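Local coordinates for MGS-MChE2 (Uncultured bacterium, PDB 5JD6), which is probably an esterase of the alpha/beta hydrolase fold that cleaves ester bonds, presumably with a serine nucleophile, at residues Gly9-Leu14 against Lys74-Phe79; Val23-Leu28 against Leu50-Pro55; Pro194-Trp199 against Gln243-Trp248. All coordinates share one frame; numbering follows the deposited sequence.

Interaction 1 of 3, residues Gly9-Leu14 against Lys74-Phe79; sequences GKFTYL and KEFVDF
The ring of Phe11 is covered on one face by CD1 of Phe76, set toward the rim, and on the opposite face by CG of its own neighbour Lys10; CG of Glu75 lies in its plane at the edge. Phe79 runs nearly parallel to Phe11, planes 20° apart, but slid so far along that the rings barely overlap, with CD2 of Phe11 3.7 Å from CD2 of Phe79. Phe76 is the hub. Its edge makes two T-shaped contacts, CD1 against the face of Phe11 and CE1, with CZ beside it, against the face of Tyr13, where Phe76 CE1 lies 3.8 Å from Tyr13 CD1. With CG anti to the backbone N (chi1 175°), the Phe76 ring reaches the strand and meets both side chains. Beside the cluster Lys10, extended beyond CG, brings NZ to Glu75 OE1 at 2.9 Å in a salt bridge, on the syn side but 29° out of the carboxylate plane; the bond to OE2 is weak. The hydroxyl of Tyr13 is hydrogen-bonded to Lys80. This aromatic cluster packs helix 66-80 against strand 11-16, with Tyr72 of the same helix edge-to-face with Phe11 and strands 4-8 and 47-52 flanking 11-16 in the sheet.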
# COMPACT_ATOMS: atom_id res chain seq x y z
N GLY A 9 -4.28 19.36 10.22
CA GLY A 9 -5.59 18.87 10.60
C GLY A 9 -5.48 17.51 11.26
O GLY A 9 -4.67 17.31 12.16
N LYS A 10 -6.29 16.56 10.80
CA LYS A 10 -6.27 15.21 11.35
C LYS A 10 -5.28 14.33 10.59
O LYS A 10 -5.09 13.16 10.94
CB LYS A 10 -7.66 14.59 11.31
CG LYS A 10 -8.21 14.38 9.90
CD LYS A 10 -9.52 13.62 9.93
CE LYS A 10 -10.05 13.37 8.52
NZ LYS A 10 -11.31 12.58 8.54
N PHE A 11 -4.65 14.89 9.56
CA PHE A 11 -3.73 14.13 8.73
C PHE A 11 -2.28 14.25 9.19
O PHE A 11 -1.71 15.35 9.23
CB PHE A 11 -3.83 14.58 7.27
CG PHE A 11 -5.15 14.26 6.63
CD1 PHE A 11 -5.55 12.95 6.44
CD2 PHE A 11 -5.99 15.28 6.21
CE1 PHE A 11 -6.76 12.66 5.84
CE2 PHE A 11 -7.20 15.00 5.61
CZ PHE A 11 -7.59 13.68 5.43
N THR A 12 -1.68 13.11 9.53
CA THR A 12 -0.25 13.03 9.81
C THR A 12 0.42 12.23 8.70
O THR A 12 0.02 11.11 8.41
CB THR A 12 0.02 12.37 11.18
OG1 THR A 12 -0.62 13.13 12.21
CG2 THR A 12 1.51 12.30 11.45
N TYR A 13 1.45 12.81 8.08
CA TYR A 13 2.09 12.15 6.95
C TYR A 13 3.52 12.63 6.70
O TYR A 13 3.88 13.76 7.04
CB TYR A 13 1.26 12.36 5.68
CG TYR A 13 1.13 13.80 5.24
CD1 TYR A 13 0.23 14.66 5.86
CD2 TYR A 13 1.89 14.30 4.19
CE1 TYR A 13 0.11 15.98 5.46
CE2 TYR A 13 1.77 15.61 3.78
CZ TYR A 13 0.88 16.45 4.42
OH TYR A 13 0.76 17.76 4.02
N LEU A 14 4.33 11.76 6.11
CA LEU A 14 5.66 12.15 5.64
C LEU A 14 5.57 12.69 4.22
O LEU A 14 4.79 12.20 3.41
CB LEU A 14 6.63 10.96 5.68
CG LEU A 14 7.14 10.47 7.03
CD1 LEU A 14 8.29 9.49 6.83
CD2 LEU A 14 7.58 11.63 7.91
N LYS A 74 -8.99 8.48 0.19
CA LYS A 74 -9.65 9.38 -0.75
C LYS A 74 -9.75 10.79 -0.17
O LYS A 74 -9.49 11.77 -0.87
CB LYS A 74 -11.05 8.85 -1.09
CG LYS A 74 -11.81 9.70 -2.09
CD LYS A 74 -11.07 9.81 -3.41
CE LYS A 74 -11.98 10.33 -4.51
NZ LYS A 74 -12.63 11.62 -4.14
N GLU A 75 -10.10 10.88 1.10
CA GLU A 75 -10.20 12.16 1.78
C GLU A 75 -8.84 12.85 1.84
O GLU A 75 -8.75 14.08 1.77
CB GLU A 75 -10.76 11.99 3.19
CG GLU A 75 -11.05 13.30 3.91
CD GLU A 75 -11.58 13.09 5.31
OE1 GLU A 75 -11.64 11.93 5.76
OE2 GLU A 75 -11.94 14.10 5.96
N PHE A 76 -7.78 12.06 1.95
CA PHE A 76 -6.42 12.59 2.01
C PHE A 76 -5.99 13.17 0.67
O PHE A 76 -5.44 14.27 0.60
CB PHE A 76 -5.43 11.51 2.45
CG PHE A 76 -3.99 11.96 2.43
CD1 PHE A 76 -3.53 12.90 3.34
CD2 PHE A 76 -3.11 11.45 1.50
CE1 PHE A 76 -2.21 13.31 3.32
CE2 PHE A 76 -1.79 11.86 1.47
CZ PHE A 76 -1.34 12.79 2.39
N VAL A 77 -6.25 12.43 -0.41
CA VAL A 77 -5.89 12.88 -1.75
C VAL A 77 -6.69 14.12 -2.13
O VAL A 77 -6.15 15.07 -2.70
CB VAL A 77 -6.12 11.77 -2.80
CG1 VAL A 77 -5.78 12.28 -4.19
CG2 VAL A 77 -5.28 10.55 -2.46
N ASP A 78 -7.98 14.10 -1.82
CA ASP A 78 -8.85 15.25 -2.07
C ASP A 78 -8.36 16.48 -1.29
O ASP A 78 -8.32 17.58 -1.83
CB ASP A 78 -10.30 14.94 -1.69
CG ASP A 78 -10.92 13.89 -2.59
OD1 ASP A 78 -10.43 13.70 -3.72
OD2 ASP A 78 -11.91 13.25 -2.16
N PHE A 79 -8.00 16.26 -0.03
CA PHE A 79 -7.44 17.33 0.79
C PHE A 79 -6.19 17.92 0.15
O PHE A 79 -6.00 19.14 0.16
CB PHE A 79 -7.10 16.80 2.19
CG PHE A 79 -6.00 17.56 2.87
CD1 PHE A 79 -6.20 18.87 3.28
CD2 PHE A 79 -4.77 16.97 3.10
CE1 PHE A 79 -5.19 19.58 3.89
CE2 PHE A 79 -3.75 17.68 3.72
CZ PHE A 79 -3.97 18.98 4.12

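Interaction 2 of 3, residues Val23-Leu28 against Leu50-Pro55; sequences VILHGL and LIPELP
Strands 23-25 and 50-52 run side by side in the parallel sense, Val23 paired with Leu50, and their segment axes are 39° apart. They are the two strands of a beta-alpha-beta unit of the alpha/beta hydrolase fold, joined through helix 36-41. The ladder between them is short: Ile24 N donates to Leu50 O at 2.8 Å, almost straight at both ends. The next rung would need an N-H from residue 52, but Pro52 has none, and its CD sits 3.3 Å from Ile24 O, which is consistent with the strands parting here.

Val23 and Leu50 share a face of the sheet, where CG1 of Val23 meets CD of Pro52 at 3.9 Å and CG2 approaches CD1 of Leu50; Leu73 of helix 66-80 packs on Val23 from there. Ile24 and Ile51 lie alongside and point the same way, Ile24 CB 3.9 Å from Ile51 CG1. Further along, Leu25 and Leu54 cross at about a right angle, CD2 of Leu25 meeting both methyls of Leu54.

The His26-Gly27 pair just beyond the strand is consistent with the HG motif that in relatives opens the oxyanion-hole loop, and His26 lies near, without touching, the probable catalytic triad. Its ring turns toward Glu53 because CG stands between the backbone N and the carbonyl carbon (chi1 70°), which also brings the ring edge near the carbonyl oxygen of Pro52. Glu53 starts away from the strand, then bends back at chi2 to present its carboxylate, turned obliquely to the imidazole plane. The bond that results is weak: His26 NE2 lies 3.0 Å from Glu53 OE1, with an N-H...O angle of 122°.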
# COMPACT_ATOMS: atom_id res chain seq x y z
N VAL A 23 1.54 8.17 -3.37
CA VAL A 23 0.98 7.95 -2.04
C VAL A 23 1.20 6.52 -1.59
O VAL A 23 0.79 5.57 -2.26
CB VAL A 23 -0.53 8.28 -2.01
CG1 VAL A 23 -1.09 8.04 -0.62
CG2 VAL A 23 -0.76 9.73 -2.44
N ILE A 24 1.85 6.36 -0.44
CA ILE A 24 2.26 5.06 0.06
C ILE A 24 1.38 4.58 1.21
O ILE A 24 1.20 5.30 2.20
CB ILE A 24 3.72 5.08 0.52
CG1 ILE A 24 4.66 5.19 -0.68
CG2 ILE A 24 4.05 3.85 1.34
CD1 ILE A 24 6.12 5.21 -0.31
N LEU A 25 0.84 3.37 1.09
CA LEU A 25 0.04 2.78 2.15
C LEU A 25 0.75 1.58 2.77
O LEU A 25 0.85 0.52 2.14
CB LEU A 25 -1.33 2.37 1.62
CG LEU A 25 -2.24 3.49 1.13
CD1 LEU A 25 -3.55 2.92 0.62
CD2 LEU A 25 -2.49 4.49 2.25
N HIS A 26 1.22 1.74 3.99
CA HIS A 26 1.87 0.65 4.71
C HIS A 26 0.84 -0.20 5.44
O HIS A 26 -0.32 0.19 5.56
CB HIS A 26 2.92 1.19 5.69
CG HIS A 26 2.32 1.91 6.86
ND1 HIS A 26 2.46 1.46 8.16
CD2 HIS A 26 1.59 3.04 6.93
CE1 HIS A 26 1.84 2.28 8.98
NE2 HIS A 26 1.30 3.25 8.26
N GLY A 27 1.25 -1.36 5.93
CA GLY A 27 0.35 -2.27 6.61
C GLY A 27 0.24 -2.03 8.10
O GLY A 27 0.48 -0.93 8.58
N LEU A 28 -0.13 -3.08 8.84
CA LEU A 28 -0.26 -3.00 10.29
C LEU A 28 1.10 -3.07 10.97
O LEU A 28 1.38 -2.32 11.91
CB LEU A 28 -1.17 -4.11 10.81
CG LEU A 28 -2.63 -4.09 10.36
CD1 LEU A 28 -3.36 -5.33 10.86
CD2 LEU A 28 -3.32 -2.83 10.84
N LEU A 50 4.48 10.61 -0.56
CA LEU A 50 3.63 10.92 0.58
C LEU A 50 3.25 9.65 1.33
O LEU A 50 2.72 8.71 0.73
CB LEU A 50 2.37 11.66 0.12
CG LEU A 50 2.57 12.99 -0.59
CD1 LEU A 50 1.68 13.09 -1.82
CD2 LEU A 50 2.30 14.15 0.35
N ILE A 51 3.53 9.62 2.62
CA ILE A 51 3.19 8.45 3.43
C ILE A 51 2.26 8.84 4.57
O ILE A 51 2.71 9.21 5.65
CB ILE A 51 4.44 7.77 4.00
CG1 ILE A 51 5.52 7.64 2.93
CG2 ILE A 51 4.09 6.41 4.58
CD1 ILE A 51 6.75 6.90 3.39
N PRO A 52 0.94 8.75 4.33
CA PRO A 52 -0.07 9.10 5.33
C PRO A 52 -0.26 8.00 6.37
O PRO A 52 -0.17 6.82 6.05
CB PRO A 52 -1.34 9.27 4.50
CG PRO A 52 -1.14 8.34 3.35
CD PRO A 52 0.33 8.37 3.04
N GLU A 53 -0.51 8.40 7.62
CA GLU A 53 -0.79 7.43 8.66
C GLU A 53 -2.29 7.19 8.78
O GLU A 53 -3.04 8.06 9.23
CB GLU A 53 -0.21 7.88 10.00
CG GLU A 53 1.28 8.06 9.94
CD GLU A 53 1.97 6.83 9.36
OE1 GLU A 53 1.74 5.71 9.87
OE2 GLU A 53 2.69 6.99 8.36
N LEU A 54 -2.72 6.01 8.35
CA LEU A 54 -4.12 5.64 8.38
C LEU A 54 -4.58 5.41 9.82
O LEU A 54 -3.80 4.99 10.67
CB LEU A 54 -4.36 4.39 7.54
CG LEU A 54 -3.92 4.49 6.07
CD1 LEU A 54 -4.30 3.24 5.31
CD2 LEU A 54 -4.51 5.73 5.42
N PRO A 55 -5.86 5.71 10.09
CA PRO A 55 -6.45 5.50 11.42
C PRO A 55 -6.86 4.05 11.65
O PRO A 55 -8.04 3.78 11.85
CB PRO A 55 -7.67 6.42 11.40
CG PRO A 55 -8.08 6.44 9.97
CD PRO A 55 -6.80 6.38 9.17

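Interaction 3 of 3, residues Pro194-Trp199 against Gln243-Trp248; sequences PTCIIW and QLLHEW
Cys196 sits squarely on the indole of Trp248: its CB lies 3.4 Å above the six-membered ring, over the centre, in a CH-pi contact, while SG, turned anti to the backbone N (chi1 -176°), stands over the five-membered ring 3.9 Å from its centroid as a sulfur-aromatic contact. The far end of the indole continues along the strand backbone. Its CH2 reaches Pro194 O at 3.6 Å, with the oxygen near the ring plane at the edge, and CZ2 meets the carbonyl carbon of Thr195. NE1 is held by Asp222 OD2 on strand 221-226, which helps fix the rotation of the ring. This is the helix-on-sheet packing of the alpha/beta hydrolase fold, with helix segment 243-248 nearly antiparallel to strand segment 195-199, at 164°. Replacing Trp248 by an alanine would probably leave Cys196 without its aromatic cover, open a gap between helix and strand, and deprive Asp222 of an N-H donor. Two residues along the strand, Ile198 carries the contact on to Leu244 and Leu245, a turn earlier in the helix: its CD1 lies 4.0 Å from Leu245 CB and 4.1 Å from Leu244 CB. Its CG2 meets Leu244 CD1.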
# COMPACT_ATOMS: atom_id res chain seq x y z
N PRO A 194 -3.58 0.84 -14.79
CA PRO A 194 -2.27 0.21 -14.97
C PRO A 194 -1.67 -0.21 -13.64
O PRO A 194 -1.52 0.62 -12.74
CB PRO A 194 -1.44 1.32 -15.62
CG PRO A 194 -2.44 2.20 -16.29
CD PRO A 194 -3.64 2.18 -15.40
N THR A 195 -1.33 -1.48 -13.50
CA THR A 195 -0.88 -2.01 -12.22
C THR A 195 0.49 -2.67 -12.31
O THR A 195 0.75 -3.49 -13.19
CB THR A 195 -1.89 -3.03 -11.66
OG1 THR A 195 -3.17 -2.40 -11.50
CG2 THR A 195 -1.42 -3.56 -10.31
N CYS A 196 1.37 -2.29 -11.39
CA CYS A 196 2.68 -2.91 -11.29
C CYS A 196 2.73 -3.83 -10.08
O CYS A 196 2.50 -3.39 -8.95
CB CYS A 196 3.78 -1.85 -11.19
SG CYS A 196 5.46 -2.51 -11.18
N ILE A 197 3.02 -5.10 -10.31
CA ILE A 197 3.09 -6.07 -9.23
C ILE A 197 4.52 -6.56 -9.04
O ILE A 197 5.05 -7.29 -9.88
CB ILE A 197 2.17 -7.27 -9.48
CG1 ILE A 197 0.81 -6.80 -9.99
CG2 ILE A 197 2.01 -8.09 -8.21
CD1 ILE A 197 -0.08 -7.92 -10.48
N ILE A 198 5.14 -6.13 -7.95
CA ILE A 198 6.50 -6.56 -7.61
C ILE A 198 6.44 -7.49 -6.40
O ILE A 198 5.78 -7.19 -5.41
CB ILE A 198 7.41 -5.36 -7.30
CG1 ILE A 198 7.39 -4.38 -8.48
CG2 ILE A 198 8.82 -5.82 -7.01
CD1 ILE A 198 8.19 -3.12 -8.23
N TRP A 199 7.11 -8.63 -6.48
CA TRP A 199 6.93 -9.65 -5.46
C TRP A 199 8.22 -10.39 -5.11
O TRP A 199 9.06 -10.63 -5.98
CB TRP A 199 5.88 -10.66 -5.91
CG TRP A 199 4.94 -11.11 -4.83
CD1 TRP A 199 5.13 -12.14 -3.96
CD2 TRP A 199 3.66 -10.55 -4.52
NE1 TRP A 199 4.05 -12.26 -3.12
CE2 TRP A 199 3.13 -11.29 -3.45
CE3 TRP A 199 2.91 -9.50 -5.05
CZ2 TRP A 199 1.88 -11.01 -2.89
CZ3 TRP A 199 1.67 -9.22 -4.50
CH2 TRP A 199 1.17 -9.97 -3.43
N GLN A 243 14.59 0.12 -8.74
CA GLN A 243 14.97 0.01 -10.14
C GLN A 243 13.85 -0.61 -10.98
O GLN A 243 13.57 -0.15 -12.08
CB GLN A 243 16.25 -0.82 -10.29
CG GLN A 243 16.95 -0.63 -11.62
CD GLN A 243 18.10 -1.60 -11.82
OE1 GLN A 243 18.09 -2.71 -11.28
NE2 GLN A 243 19.10 -1.18 -12.58
N LEU A 244 13.22 -1.65 -10.44
CA LEU A 244 12.10 -2.30 -11.12
C LEU A 244 10.92 -1.34 -11.28
O LEU A 244 10.33 -1.23 -12.35
CB LEU A 244 11.65 -3.55 -10.37
CG LEU A 244 12.53 -4.80 -10.48
CD1 LEU A 244 11.98 -5.92 -9.62
CD2 LEU A 244 12.64 -5.24 -11.93
N LEU A 245 10.60 -0.64 -10.19
CA LEU A 245 9.48 0.30 -10.19
C LEU A 245 9.76 1.50 -11.08
O LEU A 245 8.88 1.97 -11.80
CB LEU A 245 9.18 0.76 -8.76
CG LEU A 245 8.04 1.77 -8.61
CD1 LEU A 245 6.78 1.24 -9.28
CD2 LEU A 245 7.78 2.09 -7.15
N HIS A 246 10.99 2.00 -11.03
CA HIS A 246 11.37 3.17 -11.82
C HIS A 246 11.26 2.89 -13.31
O HIS A 246 10.77 3.71 -14.07
CB HIS A 246 12.80 3.61 -11.47
CG HIS A 246 13.14 4.99 -11.95
ND1 HIS A 246 14.43 5.46 -11.99
CD2 HIS A 246 12.35 5.99 -12.41
CE1 HIS A 246 14.42 6.70 -12.45
NE2 HIS A 246 13.17 7.05 -12.72
N GLU A 247 11.73 1.71 -13.72
CA GLU A 247 11.70 1.33 -15.13
C GLU A 247 10.27 1.15 -15.62
O GLU A 247 9.97 1.43 -16.78
CB GLU A 247 12.50 0.05 -15.36
CG GLU A 247 13.96 0.29 -15.70
CD GLU A 247 14.13 1.15 -16.95
OE1 GLU A 247 13.29 1.06 -17.86
OE2 GLU A 247 15.11 1.92 -17.01
N TRP A 248 9.40 0.68 -14.74
CA TRP A 248 7.99 0.52 -15.08
C TRP A 248 7.36 1.89 -15.30
O TRP A 248 6.53 2.07 -16.20
CB TRP A 248 7.25 -0.24 -13.99
CG TRP A 248 5.83 -0.57 -14.34
CD1 TRP A 248 5.40 -1.57 -15.16
CD2 TRP A 248 4.65 0.11 -13.89
NE1 TRP A 248 4.03 -1.56 -15.25
CE2 TRP A 248 3.55 -0.54 -14.47
CE3 TRP A 248 4.43 1.20 -13.04
CZ2 TRP A 248 2.24 -0.13 -14.24
CZ3 TRP A 248 3.12 1.60 -12.81
CH2 TRP A 248 2.04 0.93 -13.41

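Overall arrangement
All three contacts involve strands of one mixed sheet: interaction 2 lies within it, while interactions 1 and 3 each pack a helix on it. Interactions 1 and 2 are neighbours, centres 10 Å apart, with strand 11-16 against strand 47-52: Thr12 O lies 2.9 Å from Glu53 N and Leu14 O 3.0 Å from Ile51 N, probable hydrogen bonds. Interaction 3 lies further across the sheet, its centre about 19 Å from that of interaction 2 and 25 Å from that of interaction 1. Between strands 20-25 and 195-200 run strands 85-91 and 108-113, the first ending at the probable nucleophile elbow with Ser91. Leu25 touches that elbow; with His231 and Asp203, Ser91 probably forms the catalytic triad.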